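Local coordinates for protein aldo-keto reductase AKR2E4 (PDB 3WCZ) that works as an NADP-dependent oxidoreductase with high 3-dehydroecdysone reductase activity and may help regulate moulting in the silkworm, at residues Asn90-Ala94 / Arg95-Val99; Tyr58-Glu61 / Glu62-Gln66; Thr231-Ala234 / Asn235-Lys239; Phe209-Val212 / Val213-Gln217; Glu190-Val193 / Ala194-Ser198. One frame throughout, in Å; residues are numbered along the deposited sequence. Where two conformers were deposited one is given.

Interaction 1: Asn90-Ala94 / Arg95-Val99; sequences NDKHA and RDQVV
Q97 turns its side-chain amide back onto A94 and the loop before it, a local side-chain-to-backbone contact at the junction between strand 83-88 and helix 95-109 of the TIM barrel. The two residues are tied reciprocally. The amide oxygen OE1 of Q97 takes the backbone N-H of A94 at 2.9 Å, with the donor in the amide plane and on a lone pair, while Q97 N donates a hydrogen bond to A94 O, also at 2.9 Å but from well above that carbonyl plane. With CG anti to the carbonyl carbon (chi1 -67°) and the chain extended beyond it, the amide lies alongside the loop backbone, and OE1 sits 3.2 Å from A94 CB. A weak bond from Q97 NE2 to D91 O, 3.3 Å long, extends the grip back to D91. An alanine at Q97 would remove the amide, which would probably leave the N-H of A94 without this acceptor and the D91-A94 loop freer to move. Helix 136-148 packs against the junction, M143 touching V98 and E138 bonding to the backbone N of R95. The K92 chain crosses the Q97 chain at about a right angle, CD lying 3.8 Å from Q97 NE2. Beyond it a water accepts from Q97 NE2 at 2.9 Å and, weakly, from K92 NZ.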
# COMPACT_ATOMS: atom_id res chain seq x y z
N ASN A 90 -6.33 14.03 2.37
CA ASN A 90 -6.85 14.52 3.64
C ASN A 90 -7.72 15.77 3.53
O ASN A 90 -8.48 16.06 4.46
CB ASN A 90 -5.70 14.85 4.57
CG ASN A 90 -4.82 13.66 4.90
OD1 ASN A 90 -5.14 12.50 4.62
ND2 ASN A 90 -3.65 13.96 5.48
N ASP A 91 -7.61 16.50 2.43
CA ASP A 91 -8.42 17.72 2.24
C ASP A 91 -9.73 17.47 1.51
O ASP A 91 -10.43 18.40 1.13
CB ASP A 91 -7.62 18.83 1.53
CG ASP A 91 -7.20 18.47 0.12
OD1 ASP A 91 -7.20 17.29 -0.27
OD2 ASP A 91 -6.82 19.42 -0.63
N LYS A 92 -10.08 16.20 1.33
CA LYS A 92 -11.29 15.82 0.63
C LYS A 92 -12.18 14.91 1.48
O LYS A 92 -12.82 13.98 0.96
CB LYS A 92 -10.98 15.11 -0.70
CG LYS A 92 -10.13 15.93 -1.69
CD LYS A 92 -10.78 17.21 -2.14
CE LYS A 92 -9.86 17.94 -3.12
NZ LYS A 92 -10.46 19.15 -3.65
N HIS A 93 -12.24 15.19 2.78
CA HIS A 93 -12.95 14.30 3.69
C HIS A 93 -14.44 14.56 3.87
O HIS A 93 -15.15 13.73 4.44
CB HIS A 93 -12.24 14.26 5.04
CG HIS A 93 -11.09 13.30 5.08
ND1 HIS A 93 -10.75 12.61 6.22
CD2 HIS A 93 -10.22 12.88 4.12
CE1 HIS A 93 -9.72 11.82 5.97
NE2 HIS A 93 -9.36 11.98 4.71
N ALA A 94 -14.94 15.73 3.46
CA ALA A 94 -16.39 15.92 3.59
C ALA A 94 -17.10 14.91 2.70
O ALA A 94 -16.62 14.58 1.63
CB ALA A 94 -16.77 17.34 3.24
N ARG A 95 -18.28 14.46 3.12
CA ARG A 95 -18.97 13.42 2.37
C ARG A 95 -19.04 13.74 0.87
O ARG A 95 -18.72 12.90 0.03
CB ARG A 95 -20.37 13.17 2.95
CG ARG A 95 -21.22 12.17 2.15
CD ARG A 95 -22.20 12.83 1.19
NE ARG A 95 -23.01 13.86 1.84
CZ ARG A 95 -24.11 13.63 2.53
NH1 ARG A 95 -24.57 12.39 2.67
NH2 ARG A 95 -24.76 14.64 3.09
N ASP A 96 -19.47 14.95 0.55
CA ASP A 96 -19.72 15.36 -0.83
C ASP A 96 -18.47 15.54 -1.66
O ASP A 96 -18.58 15.68 -2.86
CB ASP A 96 -20.51 16.66 -0.84
CG ASP A 96 -21.83 16.53 -0.12
OD1 ASP A 96 -21.80 16.30 1.10
OD2 ASP A 96 -22.88 16.69 -0.79
N GLN A 97 -17.30 15.51 -1.04
CA GLN A 97 -16.04 15.66 -1.76
C GLN A 97 -15.49 14.33 -2.27
O GLN A 97 -14.63 14.32 -3.14
CB GLN A 97 -14.98 16.30 -0.87
CG GLN A 97 -15.28 17.71 -0.51
CD GLN A 97 -14.19 18.24 0.41
OE1 GLN A 97 -14.07 17.82 1.57
NE2 GLN A 97 -13.36 19.14 -0.12
N VAL A 98 -15.96 13.23 -1.72
CA VAL A 98 -15.33 11.93 -1.97
C VAL A 98 -15.51 11.50 -3.43
O VAL A 98 -14.52 11.16 -4.12
CB VAL A 98 -15.83 10.86 -0.97
CG1 VAL A 98 -15.24 9.48 -1.26
CG2 VAL A 98 -15.51 11.28 0.47
N VAL A 99 -16.74 11.49 -3.93
CA VAL A 99 -16.97 11.07 -5.29
C VAL A 99 -16.23 11.97 -6.29
O VAL A 99 -15.56 11.46 -7.19
CB VAL A 99 -18.49 10.88 -5.59
CG1 VAL A 99 -18.76 10.72 -7.08
CG2 VAL A 99 -19.02 9.66 -4.84
O HOH W 1 -13.77 19.71 -2.93

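Interaction 2: Tyr58-Glu61 / Glu62-Gln66; sequences YQDE and EQVGQ. With NAP (NADP nicotinamide-adenine-dinucleotide phosphate), chain B.
Q63 is brought onto D60 by its own torsions: CG lies anti to the carbonyl carbon (chi1 -77°), and the chain then folds back at chi2 (64°). The bend carries OE1 of Q63 over the D60 backbone, 3.3 Å from D60 CA, and alongside CB of the same residue at 3.7 Å. This is close packing of an amide oxygen against carbon. V64 approaches the same residue from the next position of the helical turn, its CG2 resting 3.4 Å from D60 O. That carbonyl also accepts the backbone N of V64 at 3.0 Å in a nearly straight bond (170° at the hydrogen), and E61 O takes G65 N one step further on. These bonds open helix 61-73, the helix that follows strand 51-53 in the (beta/alpha)8 barrel. D60 occupies its N-cap position without a capping bond from its side chain; OD1 instead has a weak hydrogen bond with T54. The carboxylate of E61 is buried and held through OE2 by the hydroxyls of T86 and S105, while E62 extends on the solvent side. V37 of helix 35-46 packs against D60, Q63 and V64. At the other end of the segment lies Y58, probably the proton donor, as in related reductases. Its OH is bonded to K87 NZ and to a citrate, probably from the crystallisation liquor, and stands 3.2 Å from C2N of the nicotinamide ring of NADP.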
# COMPACT_ATOMS: atom_id res chain seq x y z
N TYR A 58 0.46 11.68 -4.38
CA TYR A 58 1.75 11.42 -5.00
C TYR A 58 1.98 12.24 -6.25
O TYR A 58 3.11 12.33 -6.73
CB TYR A 58 1.93 9.93 -5.35
CG TYR A 58 1.74 8.96 -4.22
CD1 TYR A 58 1.83 9.36 -2.92
CD2 TYR A 58 1.54 7.60 -4.48
CE1 TYR A 58 1.65 8.45 -1.88
CE2 TYR A 58 1.36 6.69 -3.46
CZ TYR A 58 1.41 7.11 -2.16
OH TYR A 58 1.21 6.20 -1.14
N GLN A 59 0.92 12.81 -6.78
CA GLN A 59 0.96 13.66 -7.97
C GLN A 59 1.54 12.91 -9.16
O GLN A 59 2.14 13.50 -10.07
CB GLN A 59 1.75 14.96 -7.73
CG GLN A 59 1.22 15.81 -6.59
CD GLN A 59 -0.24 16.21 -6.72
OE1 GLN A 59 -0.93 16.35 -5.71
NE2 GLN A 59 -0.73 16.41 -7.95
N ASP A 60 1.36 11.60 -9.18
CA ASP A 60 1.86 10.77 -10.30
C ASP A 60 0.81 9.84 -10.86
O ASP A 60 1.14 8.91 -11.58
CB ASP A 60 3.17 10.02 -9.97
CG ASP A 60 3.04 8.98 -8.87
OD1 ASP A 60 1.92 8.64 -8.42
OD2 ASP A 60 4.12 8.46 -8.49
N GLU A 61 -0.47 10.09 -10.58
CA GLU A 61 -1.52 9.29 -11.20
C GLU A 61 -1.47 9.37 -12.72
O GLU A 61 -1.80 8.40 -13.42
CB GLU A 61 -2.92 9.67 -10.66
CG GLU A 61 -3.19 9.15 -9.25
CD GLU A 61 -4.38 9.82 -8.59
OE1 GLU A 61 -4.54 11.04 -8.79
OE2 GLU A 61 -5.12 9.11 -7.88
N GLU A 62 -1.05 10.53 -13.24
CA GLU A 62 -0.95 10.67 -14.67
C GLU A 62 0.07 9.68 -15.24
O GLU A 62 -0.20 9.02 -16.26
CB GLU A 62 -0.56 12.11 -15.03
CG GLU A 62 -0.20 12.36 -16.49
CD GLU A 62 0.16 13.82 -16.77
OE1 GLU A 62 0.08 14.65 -15.83
OE2 GLU A 62 0.49 14.15 -17.92
N GLN A 63 1.22 9.55 -14.59
CA GLN A 63 2.26 8.63 -15.02
C GLN A 63 1.79 7.17 -14.89
O GLN A 63 2.03 6.34 -15.77
CB GLN A 63 3.53 8.81 -14.21
CG GLN A 63 4.36 10.02 -14.60
CD GLN A 63 3.65 11.33 -14.37
OE1 GLN A 63 3.00 11.55 -13.35
NE2 GLN A 63 3.77 12.24 -15.34
N VAL A 64 1.12 6.86 -13.79
CA VAL A 64 0.54 5.53 -13.62
C VAL A 64 -0.43 5.23 -14.75
O VAL A 64 -0.41 4.15 -15.33
CB VAL A 64 -0.12 5.40 -12.24
CG1 VAL A 64 -0.85 4.09 -12.15
CG2 VAL A 64 0.90 5.53 -11.13
N GLY A 65 -1.28 6.21 -15.07
CA GLY A 65 -2.20 6.04 -16.16
C GLY A 65 -1.54 5.86 -17.50
O GLY A 65 -2.00 5.09 -18.33
N GLN A 66 -0.44 6.59 -17.73
CA GLN A 66 0.34 6.43 -18.96
C GLN A 66 0.90 5.01 -19.07
O GLN A 66 0.83 4.42 -20.14
CB GLN A 66 1.48 7.47 -19.03
CG GLN A 66 1.00 8.90 -19.26
CD GLN A 66 2.12 9.91 -19.00
OE1 GLN A 66 3.12 9.63 -18.33
NE2 GLN A 66 1.96 11.11 -19.55
PA NAP B . 9.83 0.73 -0.08
O1A NAP B . 9.16 -0.10 -1.09
O2A NAP B . 9.73 0.49 1.34
O5B NAP B . 11.33 1.01 -0.41
C5B NAP B . 11.73 1.43 -1.67
C4B NAP B . 13.24 1.54 -1.84
O4B NAP B . 13.82 0.23 -1.86
C3B NAP B . 13.72 2.25 -3.05
O3B NAP B . 14.85 2.99 -2.67
C2B NAP B . 14.04 1.17 -3.96
O2B NAP B . 15.00 1.50 -4.95
C1B NAP B . 14.57 0.09 -3.05
N9A NAP B . 14.38 -1.28 -3.48
C8A NAP B . 13.28 -1.78 -4.07
N7A NAP B . 13.37 -3.08 -4.24
C5A NAP B . 14.59 -3.47 -3.75
C6A NAP B . 15.24 -4.71 -3.66
N6A NAP B . 14.71 -5.91 -4.13
N1A NAP B . 16.46 -4.70 -3.10
C2A NAP B . 17.01 -3.57 -2.65
N3A NAP B . 16.41 -2.37 -2.71
C4A NAP B . 15.19 -2.33 -3.25
O3 NAP B . 9.31 2.24 -0.36
PN NAP B . 8.10 3.20 0.06
O1N NAP B . 7.88 4.06 -1.13
O2N NAP B . 8.44 3.83 1.36
O5D NAP B . 6.84 2.28 0.32
C5D NAP B . 6.30 1.49 -0.69
C4D NAP B . 4.94 1.96 -1.24
O4D NAP B . 3.94 1.90 -0.24
C3D NAP B . 4.90 3.38 -1.69
O3D NAP B . 5.60 3.60 -2.90
C2D NAP B . 3.47 3.63 -1.74
O2D NAP B . 2.90 3.00 -2.85
C1D NAP B . 3.02 2.98 -0.45
N1N NAP B . 2.97 3.79 0.77
C2N NAP B . 1.78 4.17 1.28
C3N NAP B . 1.73 4.91 2.43
C7N NAP B . 0.38 5.24 2.95
O7N NAP B . -0.63 4.56 2.67
N7N NAP B . 0.33 6.22 3.88
C4N NAP B . 2.91 5.37 3.05
C5N NAP B . 4.14 4.97 2.52
C6N NAP B . 4.12 4.18 1.38
P2B NAP B . 14.72 1.30 -6.51
O1X NAP B . 15.99 1.88 -7.17
O2X NAP B . 14.61 -0.13 -6.77
O3X NAP B . 13.48 2.09 -6.85

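Interaction 3: Thr231-Ala234 / Asn235-Lys239; sequences TALA and NKYRK
L233 and Y237 form the packed side of this helical turn, whereas A232, N235 and R238 lie on its exposed side. CD2 of L233 meets CE2 of Y237 at 4.2 Å, and the ring sets its CD2 3.3 Å from L233 O. The other neighbour of the ring is K236: its chain, extended from chi1 171° onward, lays CG over the centre of one ring face, 3.9 Å above the plane. NZ of K236 then reaches Y237 OH at 3.1 Å. Both ends are also held by E281 of helix 279-286, through a salt bridge to the lysine and a hydrogen bond to the tyrosine. I244 of helix 241-251 packs against L233 and Y237. The segment closes helix 228-237 with a Schellman motif. R238 takes positive phi (60°), and K239 N bonds back to A234 O at 3.0 Å, in the carbonyl plane and on a lone pair; the companion bond from R238 N to N235 O is weak at 3.4 Å. The reversal is tight at A234, whose CB is 3.1 Å from K239 O. Looser by contrast is N235, whose backbone N bonds to T231 O at 2.9 Å while its side chain is exposed. K239 points its ammonium away from the turn to a salt bridge with D274.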
# COMPACT_ATOMS: atom_id res chain seq x y z
N THR A 231 21.00 -12.23 5.85
CA THR A 231 21.81 -12.80 4.79
C THR A 231 21.82 -14.33 4.89
O THR A 231 21.90 -14.99 3.87
CB THR A 231 23.22 -12.25 4.76
OG1 THR A 231 23.83 -12.57 6.00
CG2 THR A 231 23.20 -10.74 4.59
N ALA A 232 21.67 -14.88 6.09
CA ALA A 232 21.58 -16.32 6.23
C ALA A 232 20.29 -16.84 5.60
O ALA A 232 20.27 -17.89 4.96
CB ALA A 232 21.64 -16.72 7.69
N LEU A 233 19.20 -16.07 5.75
CA LEU A 233 17.94 -16.43 5.14
C LEU A 233 18.02 -16.36 3.62
O LEU A 233 17.56 -17.27 2.92
CB LEU A 233 16.81 -15.54 5.66
CG LEU A 233 16.40 -15.81 7.11
CD1 LEU A 233 15.43 -14.75 7.60
CD2 LEU A 233 15.73 -17.16 7.27
N ALA A 234 18.61 -15.27 3.12
CA ALA A 234 18.81 -15.14 1.69
C ALA A 234 19.59 -16.33 1.14
O ALA A 234 19.25 -16.91 0.09
CB ALA A 234 19.53 -13.86 1.41
N ASN A 235 20.67 -16.69 1.82
CA ASN A 235 21.47 -17.83 1.40
C ASN A 235 20.72 -19.13 1.48
O ASN A 235 20.81 -19.98 0.59
CB ASN A 235 22.74 -17.90 2.23
CG ASN A 235 23.95 -17.68 1.41
OD1 ASN A 235 24.19 -18.40 0.43
ND2 ASN A 235 24.74 -16.69 1.80
N LYS A 236 19.95 -19.33 2.55
CA LYS A 236 19.20 -20.56 2.72
C LYS A 236 18.25 -20.85 1.55
O LYS A 236 18.12 -21.99 1.08
CB LYS A 236 18.42 -20.56 4.04
CG LYS A 236 17.46 -21.70 4.19
CD LYS A 236 16.82 -21.73 5.54
CE LYS A 236 15.80 -22.84 5.63
NZ LYS A 236 15.02 -22.84 6.90
N TYR A 237 17.55 -19.80 1.10
CA TYR A 237 16.51 -19.95 0.11
C TYR A 237 16.94 -19.57 -1.31
O TYR A 237 16.15 -19.67 -2.25
CB TYR A 237 15.28 -19.14 0.53
CG TYR A 237 14.65 -19.68 1.78
CD1 TYR A 237 14.02 -20.92 1.78
CD2 TYR A 237 14.69 -18.97 2.96
CE1 TYR A 237 13.44 -21.43 2.95
CE2 TYR A 237 14.11 -19.48 4.13
CZ TYR A 237 13.48 -20.70 4.10
OH TYR A 237 12.95 -21.20 5.25
N ARG A 238 18.19 -19.13 -1.46
CA ARG A 238 18.70 -18.67 -2.76
C ARG A 238 17.89 -17.50 -3.29
O ARG A 238 17.49 -17.46 -4.46
CB ARG A 238 18.75 -19.81 -3.77
CG ARG A 238 19.65 -20.94 -3.33
CD ARG A 238 19.61 -22.11 -4.30
NE ARG A 238 18.30 -22.75 -4.31
CZ ARG A 238 17.84 -23.49 -5.31
NH1 ARG A 238 18.60 -23.69 -6.39
NH2 ARG A 238 16.64 -24.04 -5.24
N LYS A 239 17.65 -16.55 -2.40
CA LYS A 239 16.85 -15.38 -2.69
C LYS A 239 17.64 -14.17 -2.24
O LYS A 239 18.70 -14.30 -1.59
CB LYS A 239 15.50 -15.48 -1.96
CG LYS A 239 14.61 -16.57 -2.48
CD LYS A 239 13.93 -16.11 -3.75
CE LYS A 239 13.16 -17.21 -4.38
NZ LYS A 239 12.46 -16.68 -5.57

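Interaction 4: Phe209-Val212 / Val213-Gln217; sequences FGFV and VSRGQ. With NAP (NADP nicotinamide-adenine-dinucleotide phosphate), chain B.
G210 takes phi 56° and psi -141° as the second residue of a type II' beta turn closed by V212 N bonding to F209 O at 3.0 Å, and R215 reaches back to its carbonyl. The guanidinium comes side-on: NE at 2.8 Å and NH2 at 2.9 Å both give hydrogen bonds to G210 O, which lies in the guanidinium plane. The same group also meets the diphosphate of NADP, NH1 binding O2N at 2.9 Å and NH2, shared with the carbonyl, binding O2A at 2.8 Å. O2A has a further, weak bond from F209 N. The aliphatic part of R215 is steadied by F211, whose CD1 lies 3.7 Å from R215 CG; ring and guanidinium planes stand 74° apart, and H292 meets the F211 ring edge-to-face. F209 and V213 serve the adenosine half. One face of the F209 ring looks onto the adenine, with CE2 3.3 Å from N7A, while CG1 of V213 touches both F209 CB and, at 3.5 Å, the ribose oxygen O4B. This loop between strand 202-206 and helix 228-237 is thus part of the cofactor site of the aldo-keto reductase barrel. The chemistry implies division of labour: a neutral carbonyl fixes the rotation of the guanidinium, leaving its positive charge probably to offset the negative charge of the two phosphates.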
# COMPACT_ATOMS: atom_id res chain seq x y z
N PHE A 209 10.33 -2.40 2.96
CA PHE A 209 11.76 -2.60 3.17
C PHE A 209 12.27 -1.91 4.42
O PHE A 209 13.45 -2.08 4.79
CB PHE A 209 12.55 -2.18 1.93
CG PHE A 209 12.24 -3.01 0.71
CD1 PHE A 209 12.46 -4.39 0.72
CD2 PHE A 209 11.72 -2.44 -0.42
CE1 PHE A 209 12.19 -5.13 -0.42
CE2 PHE A 209 11.48 -3.16 -1.54
CZ PHE A 209 11.70 -4.50 -1.55
N GLY A 210 11.43 -1.15 5.12
CA GLY A 210 11.83 -0.56 6.38
C GLY A 210 13.08 0.28 6.23
O GLY A 210 13.26 0.97 5.24
N PHE A 211 13.97 0.21 7.21
CA PHE A 211 15.23 0.94 7.16
C PHE A 211 16.36 0.06 6.62
O PHE A 211 17.54 0.42 6.74
CB PHE A 211 15.60 1.50 8.55
CG PHE A 211 14.70 2.60 9.02
CD1 PHE A 211 14.93 3.91 8.63
CD2 PHE A 211 13.63 2.34 9.86
CE1 PHE A 211 14.11 4.93 9.06
CE2 PHE A 211 12.80 3.36 10.30
CZ PHE A 211 13.05 4.65 9.91
N VAL A 212 16.04 -1.07 6.01
CA VAL A 212 17.07 -1.89 5.38
C VAL A 212 17.55 -1.23 4.10
O VAL A 212 18.71 -1.43 3.68
CB VAL A 212 16.56 -3.30 5.09
CG1 VAL A 212 17.71 -4.17 4.56
CG2 VAL A 212 15.98 -3.93 6.35
N VAL A 213 16.71 -0.40 3.50
CA VAL A 213 17.08 0.45 2.38
C VAL A 213 17.27 1.88 2.90
O VAL A 213 16.77 2.24 3.96
CB VAL A 213 15.99 0.45 1.26
CG1 VAL A 213 15.83 -0.92 0.71
CG2 VAL A 213 14.63 1.01 1.78
N SER A 214 17.97 2.71 2.13
CA SER A 214 18.25 4.07 2.58
C SER A 214 16.99 4.92 2.69
O SER A 214 16.14 4.89 1.79
CB SER A 214 19.23 4.74 1.61
OG SER A 214 19.51 6.05 2.06
N ARG A 215 16.86 5.66 3.78
CA ARG A 215 15.77 6.60 3.97
C ARG A 215 16.28 8.05 4.09
O ARG A 215 15.57 8.92 4.57
CB ARG A 215 14.96 6.24 5.21
CG ARG A 215 14.35 4.84 5.12
CD ARG A 215 13.33 4.77 3.99
NE ARG A 215 12.77 3.42 3.94
CZ ARG A 215 11.72 3.07 3.19
NH1 ARG A 215 11.12 3.95 2.42
NH2 ARG A 215 11.27 1.82 3.24
N GLY A 216 17.51 8.28 3.63
CA GLY A 216 18.08 9.63 3.67
C GLY A 216 18.29 10.12 5.09
O GLY A 216 18.19 11.32 5.38
N GLN A 217 18.60 9.19 5.98
CA GLN A 217 18.79 9.49 7.38
C GLN A 217 20.02 8.73 7.87
O GLN A 217 20.41 7.70 7.30
CB GLN A 217 17.59 9.04 8.23
CG GLN A 217 16.21 9.51 7.78
CD GLN A 217 15.10 8.95 8.66
OE1 GLN A 217 15.36 8.26 9.67
NE2 GLN A 217 13.85 9.24 8.30
PA NAP B . 9.83 0.73 -0.08
O1A NAP B . 9.16 -0.10 -1.09
O2A NAP B . 9.73 0.49 1.34
O5B NAP B . 11.33 1.01 -0.41
C5B NAP B . 11.73 1.43 -1.67
C4B NAP B . 13.24 1.54 -1.84
O4B NAP B . 13.82 0.23 -1.86
C3B NAP B . 13.72 2.25 -3.05
O3B NAP B . 14.85 2.99 -2.67
C2B NAP B . 14.04 1.17 -3.96
O2B NAP B . 15.00 1.50 -4.95
C1B NAP B . 14.57 0.09 -3.05
N9A NAP B . 14.38 -1.28 -3.48
C8A NAP B . 13.28 -1.78 -4.07
N7A NAP B . 13.37 -3.08 -4.24
C5A NAP B . 14.59 -3.47 -3.75
C6A NAP B . 15.24 -4.71 -3.66
N6A NAP B . 14.71 -5.91 -4.13
N1A NAP B . 16.46 -4.70 -3.10
C2A NAP B . 17.01 -3.57 -2.65
N3A NAP B . 16.41 -2.37 -2.71
C4A NAP B . 15.19 -2.33 -3.25
O3 NAP B . 9.31 2.24 -0.36
PN NAP B . 8.10 3.20 0.06
O1N NAP B . 7.88 4.06 -1.13
O2N NAP B . 8.44 3.83 1.36
O5D NAP B . 6.84 2.28 0.32
C5D NAP B . 6.30 1.49 -0.69
C4D NAP B . 4.94 1.96 -1.24
O4D NAP B . 3.94 1.90 -0.24
C3D NAP B . 4.90 3.38 -1.69
O3D NAP B . 5.60 3.60 -2.90
C2D NAP B . 3.47 3.63 -1.74
O2D NAP B . 2.90 3.00 -2.85
C1D NAP B . 3.02 2.98 -0.45
N1N NAP B . 2.97 3.79 0.77
C2N NAP B . 1.78 4.17 1.28
C3N NAP B . 1.73 4.91 2.43
C7N NAP B . 0.38 5.24 2.95
O7N NAP B . -0.63 4.56 2.67
N7N NAP B . 0.33 6.22 3.88
C4N NAP B . 2.91 5.37 3.05
C5N NAP B . 4.14 4.97 2.52
C6N NAP B . 4.12 4.18 1.38
P2B NAP B . 14.72 1.30 -6.51
O1X NAP B . 15.99 1.88 -7.17
O2X NAP B . 14.61 -0.13 -6.77
O3X NAP B . 13.48 2.09 -6.85

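Interaction 5: Glu190-Val193 / Ala194-Ser198; sequences EPLV and AHCQS
V193 and Q197 lie side by side, pointing the same way from one face of the helix, with CG1 of the valine 3.7 Å from CD of the glutamine. Beneath this pair Q197 N bonds to V193 O at 2.9 Å, and CG of Q197 passes 3.3 Å from the same oxygen. A second pair follows the same spacing: CD1 of L192 touches SG of C196 at 4.0 Å, with C196 N bonded to L192 O. The ring of H195, its CG anti to the backbone N (chi1 -178°), reaches instead towards helix 162-170. These bonds belong to helix 190-198, the connection of the beta-alpha-beta unit between strands 178-182 and 202-206 of the TIM barrel. At its end S198 OG gives a hydrogen bond to H195 O at 2.7 Å. Outside the helix, I181 and N179 of strand 178-182 pack on L192 and C196 respectively, while L254 flanks both V193 and Q197. A leucine at Q197 would lose the amide and is likely to leave R252 O without the hydrogen bond that Q197 NE2 now gives it. OE2 of E190, at the opposite end, is hydrogen-bonded to T188 OG1.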
# COMPACT_ATOMS: atom_id res chain seq x y z
N GLU A 190 2.21 -5.94 15.13
CA GLU A 190 1.61 -7.24 15.31
C GLU A 190 0.18 -7.19 15.85
O GLU A 190 -0.71 -7.84 15.32
CB GLU A 190 2.54 -8.17 16.10
CG GLU A 190 3.80 -8.51 15.27
CD GLU A 190 5.01 -8.94 16.10
OE1 GLU A 190 4.87 -9.92 16.81
OE2 GLU A 190 6.09 -8.30 16.06
N PRO A 191 -0.06 -6.42 16.92
CA PRO A 191 -1.43 -6.38 17.42
C PRO A 191 -2.43 -5.78 16.41
O PRO A 191 -3.52 -6.30 16.30
CB PRO A 191 -1.31 -5.54 18.70
CG PRO A 191 0.12 -5.78 19.15
CD PRO A 191 0.89 -5.84 17.88
N LEU A 192 -2.05 -4.74 15.69
CA LEU A 192 -3.00 -4.13 14.76
C LEU A 192 -3.28 -5.07 13.60
O LEU A 192 -4.42 -5.18 13.17
CB LEU A 192 -2.49 -2.78 14.25
CG LEU A 192 -3.43 -2.05 13.28
CD1 LEU A 192 -4.83 -1.89 13.83
CD2 LEU A 192 -2.86 -0.69 12.89
N VAL A 193 -2.26 -5.73 13.09
CA VAL A 193 -2.48 -6.72 12.03
C VAL A 193 -3.44 -7.81 12.50
O VAL A 193 -4.40 -8.17 11.81
CB VAL A 193 -1.16 -7.30 11.52
CG1 VAL A 193 -1.41 -8.51 10.67
CG2 VAL A 193 -0.40 -6.26 10.75
N ALA A 194 -3.18 -8.35 13.69
CA ALA A 194 -4.04 -9.39 14.23
C ALA A 194 -5.48 -8.89 14.39
O ALA A 194 -6.44 -9.60 14.09
CB ALA A 194 -3.50 -9.90 15.56
N HIS A 195 -5.64 -7.66 14.88
CA HIS A 195 -6.97 -7.08 15.05
C HIS A 195 -7.70 -7.02 13.71
O HIS A 195 -8.85 -7.44 13.58
CB HIS A 195 -6.79 -5.70 15.67
CG HIS A 195 -8.05 -4.97 15.97
ND1 HIS A 195 -8.95 -5.39 16.93
CD2 HIS A 195 -8.54 -3.82 15.47
CE1 HIS A 195 -9.95 -4.53 16.99
NE2 HIS A 195 -9.72 -3.56 16.12
N CYS A 196 -7.04 -6.46 12.71
CA CYS A 196 -7.68 -6.34 11.41
C CYS A 196 -8.04 -7.71 10.85
O CYS A 196 -9.16 -7.92 10.37
CB CYS A 196 -6.79 -5.58 10.43
SG CYS A 196 -6.61 -3.81 10.85
N GLN A 197 -7.11 -8.64 10.90
CA GLN A 197 -7.36 -9.96 10.34
C GLN A 197 -8.50 -10.65 11.06
O GLN A 197 -9.33 -11.32 10.41
CB GLN A 197 -6.09 -10.78 10.36
CG GLN A 197 -5.06 -10.26 9.35
CD GLN A 197 -3.75 -11.00 9.37
OE1 GLN A 197 -3.41 -11.67 10.36
NE2 GLN A 197 -2.99 -10.88 8.28
N SER A 198 -8.59 -10.47 12.37
CA SER A 198 -9.68 -11.08 13.13
C SER A 198 -11.05 -10.57 12.66
O SER A 198 -12.07 -11.27 12.84
CB SER A 198 -9.55 -10.85 14.63
OG SER A 198 -9.89 -9.52 15.00

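All five contacts are local and belong to one barrel, yet none touches another. Interactions 1 and 2 straddle the entry into helices 95-109 and 61-73, each after a barrel strand, while interactions 3 and 5 lie within helices 228-237 and 190-198. Interaction 3 is the surface contact; the others are partly buried. Their chemistry follows position: an amide gripping backbone in interaction 1, helix backbone bonds in 2, 3 and 5, joined by apolar pairs in 3 and 5, and a charged group meeting phosphates in interaction 4. Interactions 2 and 4 both touch NADP, the former at the nicotinamide end and the latter at diphosphate and adenosine, their nearest atoms about 11 Å apart.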